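Local atomic coordinates of uncharacterized HTH-type transcriptional regulator YydK (Bacillus subtilis subsp. subtilis, PDB entry 3BWG), a protein that probably binds DNA and regulates transcription, as a GntR-family regulator with a winged helix-turn-helix domain joined to a UTRA domain. Residues B[102-107]-B[120-125]; B[142-147]-B[215-220]. One frame throughout, in Å; residues are numbered along the deposited sequence.

In the fold
Interactions 1 and 2 are two pairings in one six-stranded antiparallel sheet of the UTRA domain. Interaction 1 joins strand 95-105, outermost within this chain, to strand 123-132; interaction 2 joins the next strand inward, 135-145, to 215-224. Because 123-132 and 135-145 are themselves neighbours, the contacts touch, their centres about 9 Å apart: Tyr124 N lies 2.8 Å from Tyr144 O, a probable hydrogen bond, and Tyr125 CD1 packs 3.7 Å from Tyr143 CE1. Interaction 1 is partly buried, while interaction 2 is buried. A bound 1,2-ethanediol, probably from the crystallisation liquor, sits about 4 Å from the Lys220 side chain in interaction 2.

Interaction 1. Residues B[102-107]-B[120-125]; sequences LDVRKP and DEDIYY
Arg105 lays its guanidinium flat on the ring of Tyr125, diagonally across the strand pair, two residues on from its direct partner Ile123, with the planes at 17°. CB of Arg105 passes 4.1 Å from Ile123 CD1. The chain runs extended to CD, which rests against Tyr125 CB, then bends at chi3 (-83°) to swing the head over the ring. Arg105 CZ, 3.7 Å from the centroid of the Tyr125 ring, makes a cation-pi contact, and NH1 reaches above the rim on that same face. Arg105 NE and NH2 hold Asp103 side-on in a salt bridge, one bond to each carboxylate oxygen, with Arg105 NE to Asp103 OD1 at 2.9 Å; this grip limits rotation of the head, and NH2 also meets Glu101. The Tyr125 hydroxyl bonds Glu141. On the other face of the sheet, Val104 CG2 touches Tyr124 CE2 at 3.6 Å. Past the strand end, Lys106 NZ makes a salt bridge to Asp122 OD1 at 2.7 Å and a hydrogen bond to Asp120 O; the longer salt bridge to Asp120 OD1 completes a three-residue network. Four backbone bonds join the hydrogen-bonded pairs Asp103-Tyr125 and Arg105-Ile123, the ladder of an antiparallel strand pair at the margin of the UTRA sheet.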
ATOM      1  N   LEU B 102      22.147 -16.254  11.805  1.00 38.97           N
ATOM      2  CA  LEU B 102      22.386 -16.124  10.391  1.00 40.14           C
ATOM      3  C   LEU B 102      23.138 -17.357  10.042  1.00 40.31           C
ATOM      4  O   LEU B 102      24.177 -17.620  10.643  1.00 41.37           O
ATOM      5  CB  LEU B 102      23.238 -14.885  10.068  1.00 39.45           C
ATOM      6  CG  LEU B 102      23.892 -14.736   8.683  1.00 39.64           C
ATOM      7  CD1 LEU B 102      22.902 -14.579   7.519  1.00 39.01           C
ATOM      8  CD2 LEU B 102      24.891 -13.591   8.699  1.00 39.24           C
ATOM      9  N   ASP B 103      22.604 -18.147   9.121  1.00 39.57           N
ATOM     10  CA  ASP B 103      23.311 -19.323   8.657  1.00 39.77           C
ATOM     11  C   ASP B 103      22.796 -19.753   7.285  1.00 39.94           C
ATOM     12  O   ASP B 103      21.907 -19.121   6.724  1.00 38.71           O
ATOM     13  CB  ASP B 103      23.214 -20.457   9.688  1.00 42.12           C
ATOM     14  CG  ASP B 103      21.808 -20.961   9.877  1.00 44.54           C
ATOM     15  OD1 ASP B 103      20.942 -20.725   9.004  1.00 45.74           O
ATOM     16  OD2 ASP B 103      21.556 -21.612  10.903  1.00 45.67           O
ATOM     17  N   VAL B 104      23.402 -20.806   6.746  1.00 39.35           N
ATOM     18  CA  VAL B 104      22.923 -21.450   5.551  1.00 39.89           C
ATOM     19  C   VAL B 104      22.227 -22.703   6.007  1.00 39.29           C
ATOM     20  O   VAL B 104      22.712 -23.392   6.898  1.00 39.01           O
ATOM     21  CB  VAL B 104      24.057 -21.808   4.586  1.00 39.91           C
ATOM     22  CG1 VAL B 104      23.470 -22.481   3.320  1.00 37.67           C
ATOM     23  CG2 VAL B 104      24.845 -20.566   4.254  1.00 40.20           C
ATOM     24  N   ARG B 105      21.104 -23.001   5.353  1.00 40.09           N
ATOM     25  CA  ARG B 105      20.057 -23.864   5.861  1.00 39.50           C
ATOM     26  C   ARG B 105      19.228 -24.298   4.654  1.00 39.92           C
ATOM     27  O   ARG B 105      19.124 -23.566   3.672  1.00 40.82           O
ATOM     28  CB  ARG B 105      19.200 -22.941   6.736  1.00 39.95           C
ATOM     29  CG  ARG B 105      18.213 -23.509   7.612  1.00 40.31           C
ATOM     30  CD  ARG B 105      17.607 -22.387   8.427  1.00 40.52           C
ATOM     31  NE  ARG B 105      18.414 -22.040   9.610  1.00 39.87           N
ATOM     32  CZ  ARG B 105      17.932 -21.937  10.851  1.00 41.58           C
ATOM     33  NH1 ARG B 105      16.629 -22.141  11.097  1.00 41.03           N
ATOM     34  NH2 ARG B 105      18.749 -21.594  11.847  1.00 41.82           N
ATOM     35  N   LYS B 106      18.616 -25.472   4.722  1.00 38.99           N
ATOM     36  CA  LYS B 106      17.519 -25.797   3.821  1.00 39.52           C
ATOM     37  C   LYS B 106      16.249 -24.993   4.218  1.00 38.81           C
ATOM     38  O   LYS B 106      16.056 -24.675   5.393  1.00 37.18           O
ATOM     39  CB  LYS B 106      17.249 -27.322   3.778  1.00 38.78           C
ATOM     40  CG  LYS B 106      18.460 -28.148   3.411  1.00 38.45           C
ATOM     41  CD  LYS B 106      19.039 -27.719   2.062  1.00 38.95           C
ATOM     42  CE  LYS B 106      20.195 -28.607   1.678  1.00 39.28           C
ATOM     43  NZ  LYS B 106      20.849 -28.078   0.441  1.00 39.01           N
ATOM     44  N   PRO B 107      15.404 -24.637   3.225  1.00 37.95           N
ATOM     45  CA  PRO B 107      14.198 -23.865   3.566  1.00 36.92           C
ATOM     46  C   PRO B 107      13.135 -24.748   4.233  1.00 38.33           C
ATOM     47  O   PRO B 107      13.045 -25.952   3.922  1.00 39.15           O
ATOM     48  CB  PRO B 107      13.664 -23.413   2.184  1.00 37.46           C
ATOM     49  CG  PRO B 107      14.187 -24.484   1.183  1.00 36.57           C
ATOM     50  CD  PRO B 107      15.535 -24.909   1.770  1.00 37.82           C
ATOM     51  N   ASP B 120      15.583 -28.687  -1.515  1.00 45.93           N
ATOM     52  CA  ASP B 120      17.009 -28.962  -1.383  1.00 46.53           C
ATOM     53  C   ASP B 120      17.887 -27.787  -1.818  1.00 45.53           C
ATOM     54  O   ASP B 120      19.117 -27.912  -1.831  1.00 45.31           O
ATOM     55  CB  ASP B 120      17.411 -30.267  -2.102  1.00 49.06           C
ATOM     56  CG  ASP B 120      18.626 -30.955  -1.440  1.00 51.73           C
ATOM     57  OD1 ASP B 120      18.936 -30.677  -0.258  1.00 52.03           O
ATOM     58  OD2 ASP B 120      19.274 -31.793  -2.100  1.00 53.76           O
ATOM     59  N   GLU B 121      17.264 -26.658  -2.163  1.00 43.38           N
ATOM     60  CA  GLU B 121      18.015 -25.459  -2.525  1.00 44.11           C
ATOM     61  C   GLU B 121      18.400 -24.678  -1.246  1.00 43.83           C
ATOM     62  O   GLU B 121      17.543 -24.426  -0.382  1.00 43.82           O
ATOM     63  CB  GLU B 121      17.207 -24.582  -3.495  1.00 43.66           C
ATOM     64  CG  GLU B 121      16.920 -25.191  -4.881  1.00 43.88           C
ATOM     65  CD  GLU B 121      16.361 -24.154  -5.888  1.00 44.61           C
ATOM     66  OE1 GLU B 121      17.033 -23.112  -6.151  1.00 45.06           O
ATOM     67  OE2 GLU B 121      15.234 -24.377  -6.404  1.00 44.76           O
ATOM     68  N   ASP B 122      19.678 -24.336  -1.104  1.00 41.25           N
ATOM     69  CA  ASP B 122      20.137 -23.584   0.078  1.00 40.87           C
ATOM     70  C   ASP B 122      19.500 -22.189   0.188  1.00 39.73           C
ATOM     71  O   ASP B 122      19.318 -21.486  -0.818  1.00 40.01           O
ATOM     72  CB  ASP B 122      21.650 -23.385   0.027  1.00 42.07           C
ATOM     73  CG  ASP B 122      22.425 -24.656   0.275  1.00 41.83           C
ATOM     74  OD1 ASP B 122      21.833 -25.639   0.766  1.00 41.88           O
ATOM     75  OD2 ASP B 122      23.643 -24.660   0.003  1.00 42.24           O
ATOM     76  N   ILE B 123      19.134 -21.794   1.395  1.00 38.05           N
ATOM     77  CA  ILE B 123      18.745 -20.405   1.628  1.00 38.60           C
ATOM     78  C   ILE B 123      19.678 -19.847   2.698  1.00 39.57           C
ATOM     79  O   ILE B 123      20.228 -20.650   3.469  1.00 39.12           O
ATOM     80  CB  ILE B 123      17.227 -20.237   1.990  1.00 37.81           C
ATOM     81  CG1 ILE B 123      16.769 -21.103   3.181  1.00 37.84           C
ATOM     82  CG2 ILE B 123      16.361 -20.615   0.777  1.00 37.74           C
ATOM     83  CD1 ILE B 123      16.784 -20.425   4.560  1.00 40.65           C
ATOM     84  N   TYR B 124      19.893 -18.520   2.706  1.00 38.30           N
ATOM     85  CA  TYR B 124      20.356 -17.818   3.914  1.00 39.16           C
ATOM     86  C   TYR B 124      19.191 -17.567   4.840  1.00 40.25           C
ATOM     87  O   TYR B 124      18.165 -17.044   4.401  1.00 39.72           O
ATOM     88  CB  TYR B 124      20.951 -16.459   3.604  1.00 39.68           C
ATOM     89  CG  TYR B 124      22.382 -16.549   3.263  1.00 39.80           C
ATOM     90  CD1 TYR B 124      22.809 -16.445   1.934  1.00 39.46           C
ATOM     91  CD2 TYR B 124      23.311 -16.808   4.249  1.00 38.38           C
ATOM     92  CE1 TYR B 124      24.147 -16.549   1.615  1.00 39.42           C
ATOM     93  CE2 TYR B 124      24.666 -16.944   3.946  1.00 39.14           C
ATOM     94  CZ  TYR B 124      25.078 -16.803   2.643  1.00 40.02           C
ATOM     95  OH  TYR B 124      26.416 -16.933   2.361  1.00 40.94           O
ATOM     96  N   TYR B 125      19.355 -17.898   6.122  1.00 39.49           N
ATOM     97  CA  TYR B 125      18.287 -17.675   7.078  1.00 40.90           C
ATOM     98  C   TYR B 125      18.684 -16.584   8.027  1.00 41.40           C
ATOM     99  O   TYR B 125      19.761 -16.636   8.600  1.00 40.92           O
ATOM    100  CB  TYR B 125      18.014 -18.961   7.866  1.00 40.54           C
ATOM    101  CG  TYR B 125      17.118 -18.795   9.072  1.00 41.15           C
ATOM    102  CD1 TYR B 125      15.733 -18.714   8.912  1.00 41.52           C
ATOM    103  CD2 TYR B 125      17.645 -18.755  10.380  1.00 41.23           C
ATOM    104  CE1 TYR B 125      14.910 -18.563   9.987  1.00 41.58           C
ATOM    105  CE2 TYR B 125      16.803 -18.625  11.485  1.00 40.73           C
ATOM    106  CZ  TYR B 125      15.432 -18.517  11.265  1.00 41.21           C
ATOM    107  OH  TYR B 125      14.527 -18.393  12.294  1.00 40.70           O
TER

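Interaction 2. Residues B[142-147]-B[215-220]; sequences SYYTKS and PFDYSK
Tyr143 and Tyr218 form a hydrogen-bonded antiparallel pair: Tyr143 N donates a hydrogen bond to Tyr218 O at 2.7 Å, and Tyr218 N returns a bond to Tyr143 O at 3.0 Å. Farther along, Thr145 N reaches Phe216 O at 3.2 Å, from above the carbonyl plane. There a water bridges the strands, accepting from Thr145 OG1 at 2.7 Å and donating to Pro215 O. A second water bonds the Tyr144 hydroxyl and gives a weak bond to Asp217 OD2.

Tyr144 and Asp217 point the same way from a non-hydrogen-bonded pair. Asp217 OD1 lies over one face of the Tyr144 ring, carboxylate and ring planes 30° apart, with Asp217 CG 3.4 Å from Tyr144 CE1. Asp217 OD1 is buried here without a polar partner in the model, which may raise the pKa of the acid. Beside them Ser142 CB meets Ser219 CB at 3.6 Å.

On the opposite face of the sheet, the rings of Tyr143 and Tyr218 run side by side, near parallel but slid apart, and touch through their CD2 atoms at 3.7 Å. Tyr143 CG, anti to its own carbonyl carbon (chi1 -49°), lets the ring turn an edge to Tyr218 O, while Lys220 CD comes to the same ring near its plane. The polar ends of Tyr218 and Lys220 go to Glu205 and Glu110, respectively.

Strand 123-132 flanks this pair beyond 135-145 and strand 200-210 beyond 215-224; helix 161-167 packs on Tyr144, Phe216 and Asp217 through Ile161, Ile165 and Phe162.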
ATOM      1  N   SER B 142      13.748 -13.987   8.028  1.00 39.76           N
ATOM      2  CA  SER B 142      13.728 -13.954   6.580  1.00 41.27           C
ATOM      3  C   SER B 142      14.575 -15.027   5.927  1.00 40.97           C
ATOM      4  O   SER B 142      15.482 -15.596   6.536  1.00 40.25           O
ATOM      5  CB  SER B 142      14.059 -12.574   6.045  1.00 41.28           C
ATOM      6  OG  SER B 142      15.072 -12.006   6.814  1.00 48.25           O
ATOM      7  N   TYR B 143      14.238 -15.314   4.677  1.00 40.39           N
ATOM      8  CA  TYR B 143      14.854 -16.398   3.957  1.00 39.87           C
ATOM      9  C   TYR B 143      15.222 -15.912   2.588  1.00 38.87           C
ATOM     10  O   TYR B 143      14.378 -15.473   1.854  1.00 38.31           O
ATOM     11  CB  TYR B 143      13.858 -17.550   3.803  1.00 40.28           C
ATOM     12  CG  TYR B 143      13.144 -17.974   5.068  1.00 40.52           C
ATOM     13  CD1 TYR B 143      13.514 -19.142   5.739  1.00 39.92           C
ATOM     14  CD2 TYR B 143      12.063 -17.243   5.555  1.00 40.16           C
ATOM     15  CE1 TYR B 143      12.819 -19.562   6.876  1.00 41.33           C
ATOM     16  CE2 TYR B 143      11.386 -17.632   6.685  1.00 41.89           C
ATOM     17  CZ  TYR B 143      11.764 -18.785   7.350  1.00 41.15           C
ATOM     18  OH  TYR B 143      11.076 -19.167   8.475  1.00 42.11           O
ATOM     19  N   TYR B 144      16.480 -16.072   2.221  1.00 40.50           N
ATOM     20  CA  TYR B 144      16.990 -15.586   0.936  1.00 40.37           C
ATOM     21  C   TYR B 144      17.508 -16.723   0.128  1.00 39.01           C
ATOM     22  O   TYR B 144      18.314 -17.481   0.620  1.00 39.51           O
ATOM     23  CB  TYR B 144      18.145 -14.608   1.180  1.00 40.70           C
ATOM     24  CG  TYR B 144      17.710 -13.430   1.974  1.00 41.07           C
ATOM     25  CD1 TYR B 144      17.413 -12.197   1.358  1.00 40.33           C
ATOM     26  CD2 TYR B 144      17.578 -13.534   3.341  1.00 41.38           C
ATOM     27  CE1 TYR B 144      16.989 -11.113   2.129  1.00 42.50           C
ATOM     28  CE2 TYR B 144      17.166 -12.486   4.105  1.00 42.49           C
ATOM     29  CZ  TYR B 144      16.876 -11.290   3.508  1.00 42.45           C
ATOM     30  OH  TYR B 144      16.464 -10.290   4.347  1.00 46.19           O
ATOM     31  N   THR B 145      17.082 -16.811  -1.127  1.00 38.84           N
ATOM     32  CA  THR B 145      17.588 -17.848  -2.059  1.00 39.21           C
ATOM     33  C   THR B 145      19.064 -17.645  -2.260  1.00 37.70           C
ATOM     34  O   THR B 145      19.450 -16.624  -2.749  1.00 40.53           O
ATOM     35  CB  THR B 145      16.856 -17.807  -3.413  1.00 37.69           C
ATOM     36  OG1 THR B 145      15.439 -17.898  -3.180  1.00 39.07           O
ATOM     37  CG2 THR B 145      17.277 -18.988  -4.301  1.00 38.20           C
ATOM     38  N   LYS B 146      19.878 -18.606  -1.845  1.00 38.45           N
ATOM     39  CA  LYS B 146      21.340 -18.471  -1.833  1.00 39.04           C
ATOM     40  C   LYS B 146      21.992 -18.368  -3.236  1.00 40.65           C
ATOM     41  O   LYS B 146      23.002 -17.690  -3.414  1.00 41.68           O
ATOM     42  CB  LYS B 146      21.970 -19.614  -1.008  1.00 37.66           C
ATOM     43  CG  LYS B 146      23.411 -19.347  -0.674  1.00 38.22           C
ATOM     44  CD  LYS B 146      23.949 -20.214   0.391  1.00 37.24           C
ATOM     45  CE  LYS B 146      25.450 -20.069   0.479  1.00 39.61           C
ATOM     46  NZ  LYS B 146      26.169 -20.659  -0.707  1.00 39.48           N
ATOM     47  N   SER B 147      21.398 -19.006  -4.244  1.00 40.33           N
ATOM     48  CA  SER B 147      21.969 -18.940  -5.585  1.00 40.34           C
ATOM     49  C   SER B 147      21.700 -17.560  -6.195  1.00 40.77           C
ATOM     50  O   SER B 147      22.330 -17.176  -7.167  1.00 41.26           O
ATOM     51  CB  SER B 147      21.441 -20.064  -6.462  1.00 39.57           C
ATOM     52  OG  SER B 147      20.039 -19.989  -6.595  1.00 39.01           O
ATOM     53  N   PRO B 215      11.359 -14.706  -7.143  1.00 40.06           N
ATOM     54  CA  PRO B 215      11.459 -14.325  -5.722  1.00 38.91           C
ATOM     55  C   PRO B 215      12.904 -14.410  -5.264  1.00 38.70           C
ATOM     56  O   PRO B 215      13.651 -15.262  -5.757  1.00 34.80           O
ATOM     57  CB  PRO B 215      10.649 -15.402  -4.988  1.00 39.38           C
ATOM     58  CG  PRO B 215       9.810 -16.067  -6.010  1.00 39.00           C
ATOM     59  CD  PRO B 215      10.555 -15.934  -7.326  1.00 39.04           C
ATOM     60  N   PHE B 216      13.295 -13.547  -4.322  1.00 37.48           N
ATOM     61  CA  PHE B 216      14.637 -13.636  -3.711  1.00 37.47           C
ATOM     62  C   PHE B 216      14.622 -13.607  -2.174  1.00 36.38           C
ATOM     63  O   PHE B 216      15.597 -14.034  -1.543  1.00 36.63           O
ATOM     64  CB  PHE B 216      15.612 -12.557  -4.262  1.00 37.47           C
ATOM     65  CG  PHE B 216      15.303 -11.136  -3.814  1.00 36.37           C
ATOM     66  CD1 PHE B 216      15.870 -10.604  -2.651  1.00 38.49           C
ATOM     67  CD2 PHE B 216      14.474 -10.332  -4.569  1.00 36.91           C
ATOM     68  CE1 PHE B 216      15.611  -9.306  -2.223  1.00 37.39           C
ATOM     69  CE2 PHE B 216      14.185  -9.002  -4.150  1.00 36.70           C
ATOM     70  CZ  PHE B 216      14.763  -8.504  -2.963  1.00 36.98           C
ATOM     71  N   ASP B 217      13.525 -13.114  -1.590  1.00 35.00           N
ATOM     72  CA  ASP B 217      13.422 -12.872  -0.123  1.00 36.78           C
ATOM     73  C   ASP B 217      11.974 -13.110   0.353  1.00 37.09           C
ATOM     74  O   ASP B 217      11.045 -12.533  -0.182  1.00 39.84           O
ATOM     75  CB  ASP B 217      13.898 -11.433   0.174  1.00 39.30           C
ATOM     76  CG  ASP B 217      13.587 -10.939   1.610  1.00 40.49           C
ATOM     77  OD1 ASP B 217      13.204 -11.694   2.503  1.00 40.54           O
ATOM     78  OD2 ASP B 217      13.804  -9.748   1.861  1.00 43.87           O
ATOM     79  N   TYR B 218      11.786 -14.021   1.302  1.00 36.94           N
ATOM     80  CA  TYR B 218      10.535 -14.223   1.980  1.00 37.66           C
ATOM     81  C   TYR B 218      10.816 -13.891   3.421  1.00 38.92           C
ATOM     82  O   TYR B 218      11.733 -14.467   4.030  1.00 38.06           O
ATOM     83  CB  TYR B 218      10.095 -15.691   1.869  1.00 39.38           C
ATOM     84  CG  TYR B 218       8.899 -16.034   2.700  1.00 39.53           C
ATOM     85  CD1 TYR B 218       7.688 -15.356   2.514  1.00 40.04           C
ATOM     86  CD2 TYR B 218       8.954 -17.056   3.651  1.00 38.41           C
ATOM     87  CE1 TYR B 218       6.582 -15.656   3.284  1.00 39.09           C
ATOM     88  CE2 TYR B 218       7.861 -17.376   4.403  1.00 38.84           C
ATOM     89  CZ  TYR B 218       6.673 -16.685   4.207  1.00 40.91           C
ATOM     90  OH  TYR B 218       5.546 -17.020   4.946  1.00 42.16           O
ATOM     91  N   SER B 219      10.015 -12.992   3.981  1.00 39.11           N
ATOM     92  CA  SER B 219      10.178 -12.606   5.374  1.00 39.35           C
ATOM     93  C   SER B 219       8.857 -12.696   6.152  1.00 39.88           C
ATOM     94  O   SER B 219       7.744 -12.581   5.582  1.00 39.95           O
ATOM     95  CB  SER B 219      10.795 -11.208   5.464  1.00 40.08           C
ATOM     96  OG  SER B 219       9.819 -10.240   5.174  1.00 43.12           O
ATOM     97  N   LYS B 220       9.002 -12.933   7.459  1.00 41.13           N
ATOM     98  CA  LYS B 220       7.902 -13.044   8.406  1.00 40.43           C
ATOM     99  C   LYS B 220       8.216 -12.100   9.530  1.00 40.88           C
ATOM    100  O   LYS B 220       9.217 -12.274  10.219  1.00 40.23           O
ATOM    101  CB  LYS B 220       7.849 -14.458   8.937  1.00 42.00           C
ATOM    102  CG  LYS B 220       7.416 -15.437   7.852  1.00 43.55           C
ATOM    103  CD  LYS B 220       7.919 -16.855   8.121  1.00 45.77           C
ATOM    104  CE  LYS B 220       7.509 -17.392   9.467  1.00 46.53           C
ATOM    105  NZ  LYS B 220       6.224 -18.127   9.369  1.00 48.03           N
TER
HETATM  106  O   HOH W   1      14.230  -8.749   5.142  1.00 59.77           O
HETATM  107  O   HOH W   2      14.022 -17.835  -5.496  1.00 29.89           O